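Local coordinates for protein nucleoporin NUP170 (Chaetomium thermophilum, PDB 5HAX) that probably serves as a structural nucleoporin of the nuclear pore complex, with an N-terminal beta-propeller joined to an alpha-helical region, at residues R413-Q418 with F459-A464. Sequence-based numbering, arbitrary orientation.
Sequences RIKVTQ and FGNELA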
loop_
_atom_site.group_PDB
_atom_site.type_symbol
_atom_site.label_atom_id
_atom_site.label_comp_id
_atom_site.label_asym_id
_atom_site.label_seq_id
_atom_site.Cartn_x
_atom_site.Cartn_y
_atom_site.Cartn_z
ATOM N N ARG A 413 1.079 14.608 -11.727
ATOM C CA ARG A 413 1.990 15.106 -12.753
ATOM C C ARG A 413 2.547 13.964 -13.594
ATOM O O ARG A 413 2.736 14.114 -14.806
ATOM C CB ARG A 413 3.121 15.900 -12.103
ATOM C CG ARG A 413 3.919 16.756 -13.076
ATOM C CD ARG A 413 4.985 17.577 -12.360
ATOM N NE ARG A 413 4.456 18.269 -11.186
ATOM C CZ ARG A 413 3.817 19.435 -11.219
ATOM N NH1 ARG A 413 3.611 20.058 -12.372
ATOM N NH2 ARG A 413 3.375 19.980 -10.091
ATOM N N ILE A 414 2.811 12.813 -12.970
ATOM C CA ILE A 414 3.333 11.662 -13.706
ATOM C C ILE A 414 2.306 11.174 -14.721
ATOM O O ILE A 414 2.658 10.759 -15.833
ATOM C CB ILE A 414 3.733 10.541 -12.726
ATOM C CG1 ILE A 414 4.925 10.983 -11.867
ATOM C CG2 ILE A 414 4.076 9.257 -13.481
ATOM C CD1 ILE A 414 5.263 10.021 -10.738
ATOM N N LYS A 415 1.025 11.203 -14.353
ATOM C CA LYS A 415 -0.016 10.685 -15.233
ATOM C C LYS A 415 -0.220 11.577 -16.452
ATOM O O LYS A 415 -0.517 11.075 -17.542
ATOM C CB LYS A 415 -1.322 10.537 -14.449
ATOM C CG LYS A 415 -2.494 10.017 -15.264
ATOM C CD LYS A 415 -3.686 9.713 -14.369
ATOM C CE LYS A 415 -4.888 9.238 -15.175
ATOM N NZ LYS A 415 -5.457 10.321 -16.028
ATOM N N VAL A 416 -0.050 12.890 -16.292
ATOM C CA VAL A 416 -0.264 13.835 -17.384
ATOM C C VAL A 416 0.972 14.016 -18.261
ATOM O O VAL A 416 0.836 14.418 -19.426
ATOM C CB VAL A 416 -0.707 15.193 -16.806
ATOM C CG1 VAL A 416 -0.854 16.254 -17.895
ATOM C CG2 VAL A 416 -2.014 15.035 -16.052
ATOM N N THR A 417 2.165 13.721 -17.745
ATOM C CA THR A 417 3.402 13.991 -18.469
ATOM C C THR A 417 3.393 13.344 -19.848
ATOM O O THR A 417 3.061 12.164 -19.996
ATOM C CB THR A 417 4.598 13.482 -17.662
ATOM O OG1 THR A 417 4.686 14.211 -16.432
ATOM C CG2 THR A 417 5.900 13.655 -18.443
ATOM N N GLN A 418 3.773 14.128 -20.851
ATOM C CA GLN A 418 3.854 13.656 -22.225
ATOM C C GLN A 418 4.984 14.394 -22.944
ATOM O O GLN A 418 5.138 15.602 -22.769
ATOM C CB GLN A 418 2.523 13.879 -22.948
ATOM C CG GLN A 418 2.067 12.704 -23.797
ATOM C CD GLN A 418 1.756 11.474 -22.968
ATOM O OE1 GLN A 418 0.983 11.537 -22.011
ATOM N NE2 GLN A 418 2.361 10.348 -23.327
ATOM N N PHE A 459 0.133 0.099 -11.968
ATOM C CA PHE A 459 0.260 -0.262 -10.558
ATOM C C PHE A 459 0.168 0.955 -9.645
ATOM O O PHE A 459 -0.486 0.903 -8.598
ATOM C CB PHE A 459 1.585 -0.988 -10.334
ATOM C CG PHE A 459 1.857 -1.325 -8.896
ATOM C CD1 PHE A 459 1.442 -2.532 -8.367
ATOM C CD2 PHE A 459 2.533 -0.434 -8.077
ATOM C CE1 PHE A 459 1.692 -2.846 -7.044
ATOM C CE2 PHE A 459 2.785 -0.744 -6.755
ATOM C CZ PHE A 459 2.364 -1.952 -6.239
ATOM N N GLY A 460 0.828 2.051 -10.008
ATOM C CA GLY A 460 0.972 3.173 -9.100
ATOM C C GLY A 460 -0.098 4.238 -9.224
ATOM O O GLY A 460 0.087 5.357 -8.738
ATOM N N ASN A 461 -1.228 3.912 -9.854
ATOM C CA ASN A 461 -2.254 4.910 -10.158
ATOM C C ASN A 461 -3.114 5.156 -8.918
ATOM O O ASN A 461 -4.185 4.574 -8.729
ATOM C CB ASN A 461 -3.097 4.463 -11.344
ATOM C CG ASN A 461 -3.929 5.592 -11.919
ATOM O OD1 ASN A 461 -4.112 6.630 -11.284
ATOM N ND2 ASN A 461 -4.441 5.393 -13.127
ATOM N N GLU A 462 -2.627 6.061 -8.063
ATOM C CA GLU A 462 -3.381 6.454 -6.873
ATOM C C GLU A 462 -4.746 7.021 -7.239
ATOM O O GLU A 462 -5.733 6.798 -6.527
ATOM C CB GLU A 462 -2.612 7.500 -6.071
ATOM C CG GLU A 462 -1.320 7.043 -5.435
ATOM C CD GLU A 462 -0.756 8.104 -4.514
ATOM O OE1 GLU A 462 -0.867 7.945 -3.281
ATOM O OE2 GLU A 462 -0.222 9.112 -5.021
ATOM N N LEU A 463 -4.813 7.790 -8.329
ATOM C CA LEU A 463 -6.056 8.459 -8.692
ATOM C C LEU A 463 -7.165 7.451 -8.956
ATOM O O LEU A 463 -8.327 7.689 -8.613
ATOM C CB LEU A 463 -5.826 9.340 -9.919
ATOM C CG LEU A 463 -4.789 10.447 -9.716
ATOM C CD1 LEU A 463 -4.339 11.016 -11.049
ATOM C CD2 LEU A 463 -5.355 11.544 -8.829
ATOM N N ALA A 464 -6.813 6.305 -9.540
ATOM C CA ALA A 464 -7.814 5.326 -9.945
ATOM C C ALA A 464 -8.480 4.651 -8.753
ATOM O O ALA A 464 -9.635 4.220 -8.859
ATOM C CB ALA A 464 -7.168 4.277 -10.847
#
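Lys415 and Leu463 carry this contact. Lys415 CD lies 3.6 Å from Leu463 CD1, and the two side chains cross at a slant. Asn461 adds a looser neighbour: its ND2 is 4.4 Å from Lys415 CE, a loose approach. No hydrogen bond joins the two segments.

Lys415 sits on helix 411-416 with CG anti to the backbone N (chi1 179°). The chain stays extended as far as CE, which carries its carbons across to the loop. A bend at chi4 (-68°) then turns NZ to its salt bridge with Glu524 of helix 522-533. Both polar atoms of the Asn461 amide are bonded. Its ND2 donates to the backbone O of Asp20, at the end of helix 5-20. Its OD1 accepts from Ala464 N at 3.2 Å, an Asx motif, with the donor well above the carbonyl plane. Arg597 of helix 586-599 touches both Lys415 and Leu463.

Both segments lie within the N-terminal beta-propeller family region. Between them the aliphatic stem of Lys415 meets a Leu463 methyl, with the Asn461 amide alongside; 102 Å² is buried, both sides summed. Amine and amide nitrogen find their partners on other helices, so loose carbon packing probably sets the spacing here.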